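Local coordinates for LPXTG cell wall surface protein (Streptococcus gordonii, PDB 4IGB) that is displayed on the streptococcal cell wall, probably as an adhesin, and is seen here in its N1 and N2 domains, at residues 74-79 with 114-119; 223-228 with 240-245; 244-249 with 255-260. One frame throughout, in Å; residues are numbered along the deposited sequence.

Contact 1. Residues 74-79 with 114-119; sequences LKVDKS and VTLHYL
Leu-74, still on strand 68-75, reaches across a sandwich of two sheets with its CD1 methyl, which lies 3.6 Å from CG1 of Val-114 and 4.0 Å from CD1 of Leu-116. Its CG lies anti to the carbonyl carbon (chi1 -76°), and from there the CD1 branch drops between the two opposing side chains. The leucine and Val-114 approach each other obliquely, and Phe-86 and Phe-138 also pack against Leu-74. One residue past the strand's end, Val-76 points the same way and meets Leu-116 nearly at a right angle. Here CG1 of Val-76 and CD2 of Leu-116 are only 3.3 Å apart, closer than carbons usually sit, so the fit is tight. Phe-170 touches both of these side chains. The two methyls of Leu-116 thus divide the work, CD1 serving Leu-74 and CD2 serving Val-76. Beyond this point the chain turns away from strand 103-118. Asp-77 closes an Asx turn, its OD1 accepting from the backbone N of Ser-79 at 3.0 Å and also from OG of Ser-79 at 2.7 Å, both donors on one face of the carboxylate. With no hydrogen bond crossing between the segments and the closest contacts all running between methyl carbons, the two sheets are held here by apolar side chains meshing rather than by directional bonds.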
loop_
_atom_site.group_PDB
_atom_site.type_symbol
_atom_site.label_atom_id
_atom_site.label_comp_id
_atom_site.label_asym_id
_atom_site.label_seq_id
_atom_site.Cartn_x
_atom_site.Cartn_y
_atom_site.Cartn_z
ATOM N N LEU B 74 -3.812 17.422 20.081
ATOM C CA LEU B 74 -3.403 16.846 21.350
ATOM C C LEU B 74 -3.365 17.933 22.427
ATOM O O LEU B 74 -2.743 18.975 22.245
ATOM C CB LEU B 74 -2.019 16.201 21.202
ATOM C CG LEU B 74 -1.995 14.862 20.473
ATOM C CD1 LEU B 74 -0.583 14.479 20.071
ATOM C CD2 LEU B 74 -2.640 13.768 21.345
ATOM N N LYS B 75 -4.044 17.689 23.543
ATOM C CA LYS B 75 -4.031 18.608 24.686
ATOM C C LYS B 75 -2.705 18.564 25.434
ATOM O O LYS B 75 -2.336 17.525 25.984
ATOM C CB LYS B 75 -5.151 18.245 25.659
ATOM C CG LYS B 75 -6.526 18.235 25.018
ATOM C CD LYS B 75 -7.552 17.549 25.913
ATOM C CE LYS B 75 -8.929 17.595 25.267
ATOM N NZ LYS B 75 -9.902 16.684 25.924
ATOM N N VAL B 76 -1.996 19.689 25.488
ATOM C CA VAL B 76 -0.707 19.704 26.171
ATOM C C VAL B 76 -0.818 20.166 27.622
ATOM O O VAL B 76 -1.783 20.822 28.005
ATOM C CB VAL B 76 0.348 20.548 25.411
ATOM C CG1 VAL B 76 0.519 20.011 24.015
ATOM C CG2 VAL B 76 -0.055 21.990 25.359
ATOM N N ASP B 77 0.159 19.790 28.438
ATOM C CA ASP B 77 0.269 20.361 29.772
ATOM C C ASP B 77 1.017 21.680 29.615
ATOM O O ASP B 77 2.215 21.691 29.347
ATOM C CB ASP B 77 1.032 19.420 30.702
ATOM C CG ASP B 77 0.994 19.875 32.154
ATOM O OD1 ASP B 77 0.939 21.100 32.402
ATOM O OD2 ASP B 77 1.011 19.002 33.045
ATOM N N LYS B 78 0.303 22.791 29.746
ATOM C CA LYS B 78 0.886 24.101 29.473
ATOM C C LYS B 78 1.942 24.490 30.505
ATOM O O LYS B 78 2.716 25.424 30.289
ATOM C CB LYS B 78 -0.208 25.172 29.392
ATOM C CG LYS B 78 -1.134 25.018 28.192
ATOM C CD LYS B 78 -2.480 25.705 28.420
ATOM C CE LYS B 78 -2.315 27.198 28.715
ATOM N NZ LYS B 78 -1.690 27.913 27.571
ATOM N N SER B 79 1.990 23.759 31.616
ATOM C CA SER B 79 2.933 24.086 32.678
ATOM C C SER B 79 4.256 23.380 32.474
ATOM O O SER B 79 5.218 23.636 33.197
ATOM C CB SER B 79 2.370 23.705 34.048
ATOM O OG SER B 79 2.504 22.311 34.286
ATOM N N VAL B 114 2.676 9.605 19.404
ATOM C CA VAL B 114 3.032 10.928 18.909
ATOM C C VAL B 114 3.806 11.608 20.019
ATOM O O VAL B 114 3.348 11.665 21.161
ATOM C CB VAL B 114 1.788 11.767 18.529
ATOM C CG1 VAL B 114 2.196 13.206 18.091
ATOM C CG2 VAL B 114 0.975 11.051 17.437
ATOM N N THR B 115 4.992 12.097 19.684
ATOM C CA THR B 115 5.825 12.811 20.640
ATOM C C THR B 115 5.912 14.279 20.226
ATOM O O THR B 115 6.297 14.596 19.094
ATOM C CB THR B 115 7.263 12.234 20.680
ATOM O OG1 THR B 115 7.222 10.826 20.954
ATOM C CG2 THR B 115 8.095 12.949 21.749
ATOM N N LEU B 116 5.545 15.160 21.149
ATOM C CA LEU B 116 5.678 16.603 20.967
ATOM C C LEU B 116 7.031 17.036 21.512
ATOM O O LEU B 116 7.288 16.911 22.711
ATOM C CB LEU B 116 4.559 17.340 21.725
ATOM C CG LEU B 116 3.229 17.632 21.011
ATOM C CD1 LEU B 116 2.845 16.577 19.993
ATOM C CD2 LEU B 116 2.096 17.848 22.009
ATOM N N HIS B 117 7.892 17.530 20.630
ATOM C CA HIS B 117 9.195 18.053 21.016
ATOM C C HIS B 117 9.117 19.559 21.230
ATOM O O HIS B 117 8.955 20.329 20.282
ATOM C CB HIS B 117 10.250 17.733 19.945
ATOM C CG HIS B 117 10.576 16.273 19.838
ATOM N ND1 HIS B 117 11.605 15.686 20.545
ATOM C CD2 HIS B 117 9.994 15.279 19.126
ATOM C CE1 HIS B 117 11.650 14.396 20.262
ATOM N NE2 HIS B 117 10.681 14.123 19.407
ATOM N N TYR B 118 9.222 19.975 22.485
ATOM C CA TYR B 118 9.197 21.394 22.824
ATOM C C TYR B 118 10.304 22.163 22.082
ATOM O O TYR B 118 11.466 21.750 22.077
ATOM C CB TYR B 118 9.329 21.575 24.338
ATOM C CG TYR B 118 9.100 22.997 24.799
ATOM C CD1 TYR B 118 7.862 23.614 24.618
ATOM C CD2 TYR B 118 10.111 23.720 25.422
ATOM C CE1 TYR B 118 7.636 24.911 25.039
ATOM C CE2 TYR B 118 9.893 25.024 25.852
ATOM C CZ TYR B 118 8.654 25.609 25.655
ATOM O OH TYR B 118 8.426 26.895 26.070
ATOM N N LEU B 119 9.939 23.272 21.445
ATOM C CA LEU B 119 10.876 24.007 20.600
ATOM C C LEU B 119 11.815 24.956 21.362
ATOM O O LEU B 119 12.787 25.441 20.803
ATOM C CB LEU B 119 10.124 24.781 19.527
ATOM C CG LEU B 119 9.737 23.993 18.275
ATOM C CD1 LEU B 119 8.721 24.781 17.470
ATOM C CD2 LEU B 119 10.974 23.678 17.437
#

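Contact 2. Residues 223-228 with 240-245; sequences RLMNNA and TSWIAT
The indole of Trp-242 and the side chains of Arg-223 and Met-225 fill the space between two sheets of the N-terminal domain, with strand 220-226 in one and strand 239-243 in the other. Met-225, extended beyond CG, brings its CE methyl to the pyrrole edge of the indole, near the ring plane, 3.5 Å from NE1 and 3.6 Å from CD1 of Trp-242. Arg-223 comes in obliquely: its chain bends at chi2 (-128°) and chi3, leaving CD 4.1 Å from CZ2 of Trp-242 and the guanidinium steeply tilted, 68° from the indole plane. That guanidinium is backed by CG of Met-225, 3.7 Å above its centre, so the two residues of strand 220-226 also brace each other. OE1 of Gln-233 accepts from both NE1 of Trp-242 and NH1 of Arg-223, and NH2 of Arg-223 binds the carbonyl of Ile-17. Around this cluster, strand 14-19 pairs with 220-226, Gln-233 reaches in from strand 232-235, Tyr-216 meets the indole edge-to-face from helix 216-219, and Leu-260, after helix 250-256, packs on both Arg-223 and Trp-242.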
loop_
_atom_site.group_PDB
_atom_site.type_symbol
_atom_site.label_atom_id
_atom_site.label_comp_id
_atom_site.label_asym_id
_atom_site.label_seq_id
_atom_site.Cartn_x
_atom_site.Cartn_y
_atom_site.Cartn_z
ATOM N N ARG B 223 11.493 -0.160 -3.044
ATOM C CA ARG B 223 11.509 1.290 -2.900
ATOM C C ARG B 223 11.892 1.961 -4.211
ATOM O O ARG B 223 13.007 1.787 -4.717
ATOM C CB ARG B 223 12.470 1.736 -1.804
ATOM C CG ARG B 223 12.468 3.246 -1.596
ATOM C CD ARG B 223 13.868 3.828 -1.645
ATOM N NE ARG B 223 14.447 3.755 -2.981
ATOM C CZ ARG B 223 15.686 4.141 -3.276
ATOM N NH1 ARG B 223 16.479 4.617 -2.328
ATOM N NH2 ARG B 223 16.131 4.053 -4.521
ATOM N N LEU B 224 10.965 2.723 -4.771
ATOM C CA LEU B 224 11.223 3.373 -6.042
ATOM C C LEU B 224 11.498 4.858 -5.856
ATOM O O LEU B 224 10.771 5.536 -5.148
ATOM C CB LEU B 224 10.039 3.192 -6.987
ATOM C CG LEU B 224 10.156 4.048 -8.259
ATOM C CD1 LEU B 224 11.170 3.426 -9.211
ATOM C CD2 LEU B 224 8.810 4.208 -8.942
ATOM N N MET B 225 12.557 5.346 -6.491
ATOM C CA MET B 225 12.814 6.775 -6.604
ATOM C C MET B 225 12.973 7.144 -8.062
ATOM O O MET B 225 13.339 6.318 -8.888
ATOM C CB MET B 225 14.107 7.167 -5.914
ATOM C CG MET B 225 14.041 7.294 -4.426
ATOM S SD MET B 225 15.642 7.844 -3.839
ATOM C CE MET B 225 15.289 8.050 -2.081
ATOM N N ASN B 226 12.708 8.399 -8.368
ATOM C CA ASN B 226 13.024 8.946 -9.676
ATOM C C ASN B 226 14.441 9.521 -9.616
ATOM O O ASN B 226 14.910 9.962 -8.545
ATOM C CB ASN B 226 11.993 10.002 -10.056
ATOM C CG ASN B 226 12.326 10.715 -11.361
ATOM O OD1 ASN B 226 13.038 11.709 -11.351
ATOM N ND2 ASN B 226 11.789 10.221 -12.479
ATOM N N ASN B 227 15.130 9.481 -10.756
ATOM C CA ASN B 227 16.498 9.991 -10.872
ATOM C C ASN B 227 16.716 11.367 -10.248
ATOM O O ASN B 227 17.818 11.680 -9.786
ATOM C CB ASN B 227 16.935 10.023 -12.341
ATOM C CG ASN B 227 17.186 8.635 -12.903
ATOM O OD1 ASN B 227 17.758 7.769 -12.226
ATOM N ND2 ASN B 227 16.763 8.413 -14.147
ATOM N N ALA B 228 15.665 12.179 -10.214
ATOM C CA ALA B 228 15.808 13.560 -9.754
ATOM C C ALA B 228 15.642 13.713 -8.245
ATOM O O ALA B 228 15.706 14.817 -7.713
ATOM C CB ALA B 228 14.829 14.468 -10.498
ATOM N N THR B 240 14.624 3.707 8.583
ATOM C CA THR B 240 15.258 4.469 7.529
ATOM C C THR B 240 14.414 5.718 7.291
ATOM O O THR B 240 13.190 5.640 7.239
ATOM C CB THR B 240 15.397 3.613 6.249
ATOM O OG1 THR B 240 16.312 2.544 6.512
ATOM C CG2 THR B 240 15.915 4.432 5.069
ATOM N N SER B 241 15.070 6.868 7.179
ATOM C CA SER B 241 14.369 8.142 7.056
ATOM C C SER B 241 14.676 8.800 5.730
ATOM O O SER B 241 15.778 8.657 5.200
ATOM C CB SER B 241 14.793 9.094 8.171
ATOM O OG SER B 241 14.380 8.626 9.440
ATOM N N TRP B 242 13.700 9.527 5.202
ATOM C CA TRP B 242 13.909 10.334 4.013
ATOM C C TRP B 242 13.771 11.794 4.391
ATOM O O TRP B 242 12.708 12.232 4.837
ATOM C CB TRP B 242 12.953 9.908 2.898
ATOM C CG TRP B 242 13.359 8.584 2.354
ATOM C CD1 TRP B 242 14.236 8.350 1.327
ATOM C CD2 TRP B 242 12.963 7.292 2.844
ATOM N NE1 TRP B 242 14.385 6.997 1.132
ATOM C CE2 TRP B 242 13.612 6.326 2.049
ATOM C CE3 TRP B 242 12.110 6.860 3.865
ATOM C CZ2 TRP B 242 13.435 4.961 2.239
ATOM C CZ3 TRP B 242 11.931 5.493 4.048
ATOM C CH2 TRP B 242 12.591 4.567 3.241
ATOM N N ILE B 243 14.861 12.541 4.243
ATOM C CA ILE B 243 14.964 13.854 4.866
ATOM C C ILE B 243 15.020 14.964 3.831
ATOM O O ILE B 243 15.757 14.865 2.856
ATOM C CB ILE B 243 16.184 13.910 5.788
ATOM C CG1 ILE B 243 16.075 12.798 6.845
ATOM C CG2 ILE B 243 16.301 15.293 6.449
ATOM C CD1 ILE B 243 17.371 12.472 7.560
ATOM N N ALA B 244 14.212 16.002 4.038
ATOM C CA ALA B 244 14.125 17.126 3.107
ATOM C C ALA B 244 15.462 17.828 2.904
ATOM O O ALA B 244 16.237 17.995 3.844
ATOM C CB ALA B 244 13.085 18.129 3.576
ATOM N N THR B 245 15.721 18.254 1.672
ATOM C CA THR B 245 16.909 19.059 1.392
ATOM C C THR B 245 16.591 20.380 0.691
ATOM O O THR B 245 17.401 21.304 0.723
ATOM C CB THR B 245 17.963 18.292 0.563
ATOM O OG1 THR B 245 17.406 17.924 -0.707
ATOM C CG2 THR B 245 18.412 17.039 1.299
#

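Contact 3. Residues 244-249 with 255-260; sequences ATQITG and NNVSGL. With NA (sodium ion), chain M.
Thr-248 and Ser-258 both set their hydroxyls between the backbone N and the carbonyl carbon, chi1 50° and 62°, and these torsions bring OG1 of Thr-248 to within 2.6 Å of OG of Ser-258. The hydrogen bond is short. Ser-258 OG also bonds to the carbonyl of Glu-254, one helical turn back, which ties the hydroxyl pair to helix 250-256. The other branch of Thr-248 makes the apolar half of the contact. Its CG2 lies anti to the carbonyl carbon and meets CG1 of Val-257 at 3.3 Å, tighter than carbons normally pack, and CB of Ser-258 at 3.6 Å. The threonine and valine side chains run alongside each other in opposing senses. Farther out, NE2 of Gln-246 approaches CG1 of Val-257 at 4.3 Å, a loose contact, while Val-230 touches both of these side chains. Thr-248 therefore has a hydroxyl and a methyl engaged with Val-257 and Ser-258, and its backbone has a separate task. The carbonyl O of Thr-248 binds the sodium ion at 2.5 Å, with a water at the same distance from the metal. Asp-198 through OD1 and Asp-200 through OD2 also bind the ion, and their carboxylates would help offset its charge. The hydroxyl and methyl contacts probably help to position this carbonyl, in a loop-borne sodium site that joins the 244-249 loop to the acidic residues of another loop.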
loop_
_atom_site.group_PDB
_atom_site.type_symbol
_atom_site.label_atom_id
_atom_site.label_comp_id
_atom_site.label_asym_id
_atom_site.label_seq_id
_atom_site.Cartn_x
_atom_site.Cartn_y
_atom_site.Cartn_z
ATOM N N ALA B 244 14.212 16.002 4.038
ATOM C CA ALA B 244 14.125 17.126 3.107
ATOM C C ALA B 244 15.462 17.828 2.904
ATOM O O ALA B 244 16.237 17.995 3.844
ATOM C CB ALA B 244 13.085 18.129 3.576
ATOM N N THR B 245 15.721 18.254 1.672
ATOM C CA THR B 245 16.909 19.059 1.392
ATOM C C THR B 245 16.591 20.380 0.691
ATOM O O THR B 245 17.401 21.304 0.723
ATOM C CB THR B 245 17.963 18.292 0.563
ATOM O OG1 THR B 245 17.406 17.924 -0.707
ATOM C CG2 THR B 245 18.412 17.039 1.299
ATOM N N GLN B 246 15.423 20.481 0.062
ATOM C CA GLN B 246 15.100 21.698 -0.674
ATOM C C GLN B 246 13.616 21.849 -0.965
ATOM O O GLN B 246 12.864 20.873 -0.959
ATOM C CB GLN B 246 15.890 21.754 -1.983
ATOM C CG GLN B 246 15.669 20.549 -2.891
ATOM C CD GLN B 246 16.220 20.767 -4.295
ATOM O OE1 GLN B 246 17.401 20.515 -4.571
ATOM N NE2 GLN B 246 15.359 21.236 -5.193
ATOM N N ILE B 247 13.205 23.086 -1.224
ATOM C CA ILE B 247 11.838 23.386 -1.620
ATOM C C ILE B 247 11.525 22.727 -2.953
ATOM O O ILE B 247 12.364 22.706 -3.850
ATOM C CB ILE B 247 11.644 24.893 -1.767
ATOM C CG1 ILE B 247 12.112 25.599 -0.499
ATOM C CG2 ILE B 247 10.185 25.221 -2.038
ATOM C CD1 ILE B 247 11.222 25.324 0.668
ATOM N N THR B 248 10.327 22.172 -3.073
ATOM C CA THR B 248 9.851 21.612 -4.334
ATOM C C THR B 248 8.429 22.082 -4.555
ATOM O O THR B 248 7.603 22.013 -3.645
ATOM C CB THR B 248 9.834 20.061 -4.327
ATOM O OG1 THR B 248 9.150 19.595 -3.154
ATOM C CG2 THR B 248 11.248 19.507 -4.338
ATOM N N GLY B 249 8.131 22.549 -5.763
ATOM C CA GLY B 249 6.783 22.976 -6.071
ATOM C C GLY B 249 6.214 22.229 -7.255
ATOM O O GLY B 249 6.953 21.801 -8.147
ATOM N N ASN B 255 6.516 14.677 -6.317
ATOM C CA ASN B 255 6.595 13.227 -6.427
ATOM C C ASN B 255 8.001 12.756 -6.768
ATOM O O ASN B 255 8.532 11.836 -6.143
ATOM C CB ASN B 255 5.646 12.733 -7.514
ATOM C CG ASN B 255 4.210 12.726 -7.071
ATOM O OD1 ASN B 255 3.698 11.712 -6.582
ATOM N ND2 ASN B 255 3.547 13.868 -7.217
ATOM N N ASN B 256 8.598 13.388 -7.773
ATOM C CA ASN B 256 9.878 12.926 -8.309
ATOM C C ASN B 256 11.119 13.466 -7.602
ATOM O O ASN B 256 12.098 12.745 -7.433
ATOM C CB ASN B 256 9.938 13.182 -9.821
ATOM C CG ASN B 256 8.904 12.359 -10.589
ATOM O OD1 ASN B 256 8.884 11.128 -10.499
ATOM N ND2 ASN B 256 8.022 13.038 -11.321
ATOM N N VAL B 257 11.084 14.732 -7.196
ATOM C CA VAL B 257 12.222 15.336 -6.528
ATOM C C VAL B 257 12.184 15.162 -5.004
ATOM O O VAL B 257 13.216 14.898 -4.365
ATOM C CB VAL B 257 12.329 16.839 -6.853
ATOM C CG1 VAL B 257 13.367 17.499 -5.958
ATOM C CG2 VAL B 257 12.664 17.046 -8.345
ATOM N N SER B 258 11.003 15.322 -4.415
ATOM C CA SER B 258 10.886 15.248 -2.964
ATOM C C SER B 258 9.927 14.142 -2.487
ATOM O O SER B 258 9.419 14.208 -1.373
ATOM C CB SER B 258 10.450 16.598 -2.401
ATOM O OG SER B 258 9.166 16.974 -2.895
ATOM N N GLY B 259 9.710 13.123 -3.312
ATOM C CA GLY B 259 8.849 12.011 -2.937
ATOM C C GLY B 259 9.389 10.656 -3.357
ATOM O O GLY B 259 10.455 10.562 -3.961
ATOM N N LEU B 260 8.663 9.590 -3.041
ATOM C CA LEU B 260 9.116 8.254 -3.390
ATOM C C LEU B 260 7.970 7.273 -3.231
ATOM O O LEU B 260 6.926 7.635 -2.705
ATOM C CB LEU B 260 10.291 7.831 -2.504
ATOM C CG LEU B 260 10.012 7.665 -1.004
ATOM C CD1 LEU B 260 10.990 6.685 -0.374
ATOM C CD2 LEU B 260 10.066 9.004 -0.286
HETATM NA NA NA M . 6.393 22.430 -1.437
HETATM O O HOH W 1 4.158 22.419 -2.432
#

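From the N terminus, contact 1 comes first: residues 74-79 and 114-119 bracket mostly strand, including 84-100, and join the six-stranded sheet to the eight-stranded one. Contact 2 opens only after contact 1 has closed, about 29 Å away between centres. It closes the short excursion through strand 232-235 and links a different strand of that eight-stranded sheet, 239-243, to the five-stranded sheet. Contact 3 begins on Ala-244 and Thr-245, where contact 2 ends, and closes the loop around helix 250-256. Contacts 2 and 3 touch, Asn-256 meeting Asn-226. All three contacts lie in the N-terminal domain.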